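Local coordinates for coiled-coil and C2 domain-containing protein 1-like (Drosophila melanogaster, PDB 6EI6) that binds monophosphorylated phosphoinositides and regulates endosomal sorting through the ESCRT pathway, probably by preventing inappropriate polymerisation of the ESCRT-III subunit Shrub, at residues 39-53 with 76-90. Residues are numbered along the deposited sequence; the frame is centred on the assembly and turned at random.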
loop_
_atom_site.group_PDB
_atom_site.type_symbol
_atom_site.label_atom_id
_atom_site.label_comp_id
_atom_site.label_asym_id
_atom_site.label_seq_id
_atom_site.Cartn_x
_atom_site.Cartn_y
_atom_site.Cartn_z
ATOM N N GLY A 39 -6.326 -29.581 -3.978
ATOM C CA GLY A 39 -5.135 -29.183 -4.711
ATOM C C GLY A 39 -5.145 -27.715 -5.085
ATOM O O GLY A 39 -4.127 -27.027 -4.971
ATOM N N VAL A 40 -6.303 -27.206 -5.514
ATOM C CA VAL A 40 -6.399 -25.796 -5.851
ATOM C C VAL A 40 -6.160 -24.936 -4.613
ATOM O O VAL A 40 -5.427 -23.944 -4.664
ATOM C CB VAL A 40 -7.766 -25.524 -6.510
ATOM C CG1 VAL A 40 -8.155 -24.057 -6.420
ATOM C CG2 VAL A 40 -7.748 -25.981 -7.950
ATOM N N ARG A 41 -6.759 -25.310 -3.480
ATOM C CA ARG A 41 -6.586 -24.555 -2.238
ATOM C C ARG A 41 -5.154 -24.625 -1.701
ATOM O O ARG A 41 -4.647 -23.643 -1.140
ATOM C CB ARG A 41 -7.573 -25.061 -1.189
ATOM C CG ARG A 41 -9.035 -24.850 -1.579
ATOM C CD ARG A 41 -9.421 -23.360 -1.529
ATOM N NE ARG A 41 -10.805 -23.118 -1.961
ATOM C CZ ARG A 41 -11.549 -22.074 -1.585
ATOM N NH1 ARG A 41 -11.080 -21.146 -0.761
ATOM N NH2 ARG A 41 -12.781 -21.971 -2.023
ATOM N N MET A 42 -4.495 -25.775 -1.842
ATOM C CA MET A 42 -3.078 -25.862 -1.515
ATOM C C MET A 42 -2.292 -24.792 -2.259
ATOM O O MET A 42 -1.481 -24.060 -1.676
ATOM C CB MET A 42 -2.548 -27.256 -1.866
ATOM C CG MET A 42 -2.956 -28.345 -0.901
ATOM S SD MET A 42 -2.616 -30.004 -1.541
ATOM C CE MET A 42 -0.796 -29.965 -1.610
ATOM N N GLU A 43 -2.521 -24.691 -3.560
ATOM C CA GLU A 43 -1.790 -23.721 -4.360
ATOM C C GLU A 43 -2.174 -22.287 -3.984
ATOM O O GLU A 43 -1.302 -21.418 -3.840
ATOM C CB GLU A 43 -2.051 -24.014 -5.830
ATOM C CG GLU A 43 -1.191 -23.216 -6.744
ATOM C CD GLU A 43 -1.191 -23.762 -8.142
ATOM O OE1 GLU A 43 -1.507 -24.980 -8.305
ATOM O OE2 GLU A 43 -0.881 -22.960 -9.057
ATOM N N GLU A 44 -3.470 -22.023 -3.799
ATOM C CA GLU A 44 -3.912 -20.708 -3.334
ATOM C C GLU A 44 -3.259 -20.334 -2.013
ATOM O O GLU A 44 -2.788 -19.198 -1.837
ATOM C CB GLU A 44 -5.431 -20.693 -3.174
ATOM C CG GLU A 44 -6.147 -20.737 -4.481
ATOM C CD GLU A 44 -6.238 -19.348 -5.099
ATOM O OE1 GLU A 44 -6.310 -18.341 -4.326
ATOM O OE2 GLU A 44 -6.204 -19.258 -6.353
ATOM N N GLN A 45 -3.262 -21.276 -1.056
ATOM C CA GLN A 45 -2.697 -20.993 0.251
ATOM C C GLN A 45 -1.229 -20.621 0.134
ATOM O O GLN A 45 -0.775 -19.658 0.769
ATOM C CB GLN A 45 -2.873 -22.190 1.177
ATOM C CG GLN A 45 -2.210 -21.983 2.545
ATOM C CD GLN A 45 -3.016 -21.041 3.425
ATOM O OE1 GLN A 45 -4.226 -20.966 3.291
ATOM N NE2 GLN A 45 -2.346 -20.321 4.328
ATOM N N LEU A 46 -0.474 -21.364 -0.686
ATOM C CA LEU A 46 0.950 -21.094 -0.837
ATOM C C LEU A 46 1.171 -19.767 -1.553
ATOM O O LEU A 46 2.050 -18.987 -1.165
ATOM C CB LEU A 46 1.626 -22.249 -1.592
ATOM C CG LEU A 46 1.741 -23.581 -0.830
ATOM C CD1 LEU A 46 2.097 -24.760 -1.773
ATOM C CD2 LEU A 46 2.753 -23.478 0.316
ATOM N N ALA A 47 0.363 -19.485 -2.584
ATOM C CA ALA A 47 0.438 -18.188 -3.254
ATOM C C ALA A 47 0.161 -17.040 -2.286
ATOM O O ALA A 47 0.853 -16.013 -2.330
ATOM C CB ALA A 47 -0.527 -18.135 -4.450
ATOM N N LYS A 48 -0.824 -17.196 -1.382
ATOM C CA LYS A 48 -1.061 -16.153 -0.376
ATOM C C LYS A 48 0.123 -16.014 0.560
ATOM O O LYS A 48 0.477 -14.902 0.970
ATOM C CB LYS A 48 -2.306 -16.443 0.455
ATOM C CG LYS A 48 -3.625 -16.117 -0.194
ATOM C CD LYS A 48 -4.789 -16.496 0.731
ATOM C CE LYS A 48 -6.109 -16.386 -0.011
ATOM N NZ LYS A 48 -6.063 -17.062 -1.356
ATOM N N GLN A 49 0.742 -17.137 0.922
ATOM C CA GLN A 49 1.915 -17.089 1.787
ATOM C C GLN A 49 3.070 -16.396 1.079
ATOM O O GLN A 49 3.779 -15.572 1.680
ATOM C CB GLN A 49 2.311 -18.514 2.210
ATOM C CG GLN A 49 1.427 -19.102 3.303
ATOM C CD GLN A 49 1.668 -20.608 3.589
ATOM O OE1 GLN A 49 0.781 -21.272 4.124
ATOM N NE2 GLN A 49 2.853 -21.137 3.227
ATOM N N LEU A 50 3.286 -16.743 -0.194
ATOM C CA LEU A 50 4.295 -16.061 -1.002
ATOM C C LEU A 50 4.085 -14.546 -0.985
ATOM O O LEU A 50 5.019 -13.782 -0.710
ATOM C CB LEU A 50 4.248 -16.585 -2.431
ATOM C CG LEU A 50 5.378 -16.113 -3.305
ATOM C CD1 LEU A 50 6.700 -16.519 -2.664
ATOM C CD2 LEU A 50 5.196 -16.700 -4.708
ATOM N N MET A 51 2.852 -14.103 -1.256
ATOM C CA MET A 51 2.547 -12.680 -1.226
ATOM C C MET A 51 2.940 -12.049 0.097
ATOM O O MET A 51 3.496 -10.942 0.121
ATOM C CB MET A 51 1.060 -12.439 -1.482
ATOM C CG MET A 51 0.718 -10.963 -1.690
ATOM S SD MET A 51 1.411 -10.321 -3.251
ATOM C CE MET A 51 0.477 -11.278 -4.420
ATOM N N MET A 52 2.641 -12.725 1.218
ATOM C CA MET A 52 2.973 -12.157 2.523
ATOM C C MET A 52 4.481 -12.042 2.697
ATOM O O MET A 52 4.977 -11.045 3.231
ATOM C CB MET A 52 2.371 -12.995 3.646
ATOM C CG MET A 52 0.895 -12.699 3.932
ATOM S SD MET A 52 0.262 -13.523 5.441
ATOM C CE MET A 52 1.425 -12.914 6.664
ATOM N N CYS A 53 5.223 -13.043 2.238
ATOM C CA CYS A 53 6.681 -12.978 2.299
ATOM C C CYS A 53 7.218 -11.770 1.547
ATOM O O CYS A 53 8.090 -11.056 2.050
ATOM C CB CYS A 53 7.300 -14.256 1.729
ATOM S SG CYS A 53 6.936 -15.659 2.756
ATOM N N ALA A 76 10.201 -16.440 1.390
ATOM C CA ALA A 76 9.601 -16.486 0.058
ATOM C C ALA A 76 10.188 -17.610 -0.788
ATOM O O ALA A 76 9.447 -18.346 -1.452
ATOM C CB ALA A 76 9.783 -15.143 -0.647
ATOM N N LEU A 77 11.516 -17.756 -0.784
ATOM C CA LEU A 77 12.147 -18.820 -1.557
ATOM C C LEU A 77 11.585 -20.194 -1.183
ATOM O O LEU A 77 11.249 -20.994 -2.062
ATOM C CB LEU A 77 13.674 -18.791 -1.367
ATOM C CG LEU A 77 14.473 -17.604 -1.948
ATOM C CD1 LEU A 77 15.993 -17.938 -1.991
ATOM C CD2 LEU A 77 13.962 -17.127 -3.342
ATOM N N THR A 78 11.455 -20.483 0.118
ATOM C CA THR A 78 10.963 -21.803 0.495
ATOM C C THR A 78 9.494 -21.976 0.126
ATOM O O THR A 78 9.087 -23.075 -0.262
ATOM C CB THR A 78 11.177 -22.071 1.998
ATOM O OG1 THR A 78 10.358 -21.183 2.778
ATOM C CG2 THR A 78 12.605 -21.837 2.361
ATOM N N VAL A 79 8.689 -20.915 0.224
ATOM C CA VAL A 79 7.299 -21.012 -0.216
ATOM C C VAL A 79 7.240 -21.288 -1.714
ATOM O O VAL A 79 6.447 -22.120 -2.178
ATOM C CB VAL A 79 6.525 -19.732 0.154
ATOM C CG1 VAL A 79 5.087 -19.807 -0.375
ATOM C CG2 VAL A 79 6.547 -19.539 1.640
ATOM N N GLN A 80 8.092 -20.615 -2.491
ATOM C CA GLN A 80 8.060 -20.792 -3.943
ATOM C C GLN A 80 8.449 -22.214 -4.344
ATOM O O GLN A 80 7.845 -22.791 -5.258
ATOM C CB GLN A 80 8.975 -19.767 -4.619
ATOM C CG GLN A 80 8.995 -19.873 -6.145
ATOM C CD GLN A 80 7.683 -19.455 -6.782
ATOM O OE1 GLN A 80 7.247 -18.331 -6.605
ATOM N NE2 GLN A 80 7.049 -20.363 -7.523
ATOM N N LYS A 81 9.451 -22.798 -3.676
ATOM C CA LYS A 81 9.779 -24.201 -3.903
ATOM C C LYS A 81 8.548 -25.084 -3.714
ATOM O O LYS A 81 8.283 -25.989 -4.518
ATOM C CB LYS A 81 10.902 -24.653 -2.961
ATOM C CG LYS A 81 12.253 -24.064 -3.264
ATOM C CD LYS A 81 13.394 -24.932 -2.722
ATOM C CE LYS A 81 14.767 -24.333 -3.083
ATOM N NZ LYS A 81 15.010 -22.994 -2.451
ATOM N N ASP A 82 7.785 -24.836 -2.645
ATOM C CA ASP A 82 6.633 -25.689 -2.367
ATOM C C ASP A 82 5.548 -25.458 -3.402
ATOM O O ASP A 82 4.922 -26.414 -3.881
ATOM C CB ASP A 82 6.118 -25.447 -0.940
ATOM C CG ASP A 82 6.912 -26.241 0.104
ATOM O OD1 ASP A 82 7.791 -27.056 -0.314
ATOM O OD2 ASP A 82 6.663 -26.064 1.332
ATOM N N LEU A 83 5.344 -24.193 -3.773
ATOM C CA LEU A 83 4.454 -23.845 -4.877
ATOM C C LEU A 83 4.845 -24.573 -6.159
ATOM O O LEU A 83 3.987 -25.128 -6.855
ATOM C CB LEU A 83 4.487 -22.332 -5.079
ATOM C CG LEU A 83 3.339 -21.632 -5.779
ATOM C CD1 LEU A 83 1.987 -22.286 -5.519
ATOM C CD2 LEU A 83 3.343 -20.207 -5.278
ATOM N N ASP A 84 6.149 -24.589 -6.481
ATOM C CA ASP A 84 6.615 -25.278 -7.688
ATOM C C ASP A 84 6.384 -26.778 -7.583
ATOM O O ASP A 84 5.985 -27.425 -8.558
ATOM C CB ASP A 84 8.109 -25.012 -7.939
ATOM C CG ASP A 84 8.426 -23.543 -8.185
ATOM O OD1 ASP A 84 7.526 -22.784 -8.648
ATOM O OD2 ASP A 84 9.592 -23.156 -7.905
ATOM N N LEU A 85 6.663 -27.348 -6.407
ATOM C CA LEU A 85 6.432 -28.772 -6.173
ATOM C C LEU A 85 4.969 -29.151 -6.386
ATOM O O LEU A 85 4.672 -30.226 -6.917
ATOM C CB LEU A 85 6.855 -29.132 -4.751
ATOM C CG LEU A 85 8.324 -29.422 -4.510
ATOM C CD1 LEU A 85 8.550 -29.630 -3.016
ATOM C CD2 LEU A 85 8.720 -30.661 -5.292
ATOM N N VAL A 86 4.036 -28.302 -5.934
ATOM C CA VAL A 86 2.619 -28.624 -6.094
ATOM C C VAL A 86 2.213 -28.491 -7.556
ATOM O O VAL A 86 1.495 -29.347 -8.091
ATOM C CB VAL A 86 1.738 -27.739 -5.189
ATOM C CG1 VAL A 86 0.272 -27.992 -5.498
ATOM C CG2 VAL A 86 2.024 -27.982 -3.715
ATOM N N ARG A 87 2.656 -27.413 -8.223
ATOM C CA ARG A 87 2.348 -27.235 -9.638
ATOM C C ARG A 87 2.932 -28.370 -10.473
ATOM O O ARG A 87 2.298 -28.851 -11.423
ATOM C CB ARG A 87 2.871 -25.885 -10.122
ATOM C CG ARG A 87 2.047 -24.707 -9.668
ATOM C CD ARG A 87 2.842 -23.428 -9.747
ATOM N NE ARG A 87 1.960 -22.282 -9.502
ATOM C CZ ARG A 87 2.363 -21.015 -9.367
ATOM N NH1 ARG A 87 3.658 -20.691 -9.454
ATOM N NH2 ARG A 87 1.459 -20.071 -9.136
ATOM N N TYR A 88 4.127 -28.837 -10.102
ATOM C CA TYR A 88 4.782 -29.906 -10.850
ATOM C C TYR A 88 4.034 -31.231 -10.699
ATOM O O TYR A 88 3.789 -31.931 -11.690
ATOM C CB TYR A 88 6.239 -30.030 -10.396
ATOM C CG TYR A 88 6.945 -31.258 -10.925
ATOM C CD1 TYR A 88 7.458 -31.287 -12.220
ATOM C CD2 TYR A 88 7.099 -32.394 -10.129
ATOM C CE1 TYR A 88 8.101 -32.416 -12.710
ATOM C CE2 TYR A 88 7.737 -33.519 -10.612
ATOM C CZ TYR A 88 8.233 -33.521 -11.903
ATOM O OH TYR A 88 8.867 -34.641 -12.386
ATOM N N SER A 89 3.669 -31.602 -9.464
ATOM C CA SER A 89 2.858 -32.800 -9.268
ATOM C C SER A 89 1.593 -32.756 -10.107
ATOM O O SER A 89 1.109 -33.801 -10.555
ATOM C CB SER A 89 2.482 -32.959 -7.797
ATOM O OG SER A 89 1.388 -32.122 -7.474
ATOM N N LYS A 90 1.038 -31.558 -10.319
ATOM C CA LYS A 90 -0.163 -31.412 -11.139
ATOM C C LYS A 90 0.161 -31.446 -12.623
ATOM O O LYS A 90 -0.655 -31.933 -13.407
ATOM C CB LYS A 90 -0.896 -30.099 -10.824
ATOM C CG LYS A 90 -1.563 -30.026 -9.449
ATOM C CD LYS A 90 -2.576 -28.881 -9.384
ATOM C CE LYS A 90 -2.461 -28.069 -8.116
ATOM N NZ LYS A 90 -3.329 -26.838 -8.176
#
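Segments 39-53 and 76-90, from helices 34-62 and 66-91, run antiparallel at 161°, their axes 8.9 Å apart at closest approach; the CA atoms of Leu46 and Leu83, and of Cys53 and Ala76, are nearest neighbours across the contact. The two arms form a helical hairpin accompanying the C2 domain and mesh by knobs-into-holes packing. Val79 inserts among Leu46, Gln49, Leu50 and Cys53; its CG1, anti to the backbone N (chi1 177°), is directed at the backbone of the facing helix, near Leu46 O and Leu50 N. In return Leu50 splits its methyls, CD1 lying 3.9 Å from Ala76 CB and CD2 against Leu83 CD2. Leu46 CD1 packs on Val86 CG2, which Met42 CE also touches. On another side, strand 265-268 adds Trp265 against Val79. Glu43 closes one edge with a salt-bridge network: OE1 lies 2.6 Å from Lys90 NZ, met on its anti side and somewhat out of the carboxylate plane. With an alanine in place of Glu43, Arg87 and Lys90 would probably be left without their shared mate, and Leu83 CD1 without the CG methylene packed on it. Arg87 NE donates almost straight (172°) to Glu43 OE2 at 3.0 Å, in the guanidinium plane but from above that of the carboxylate.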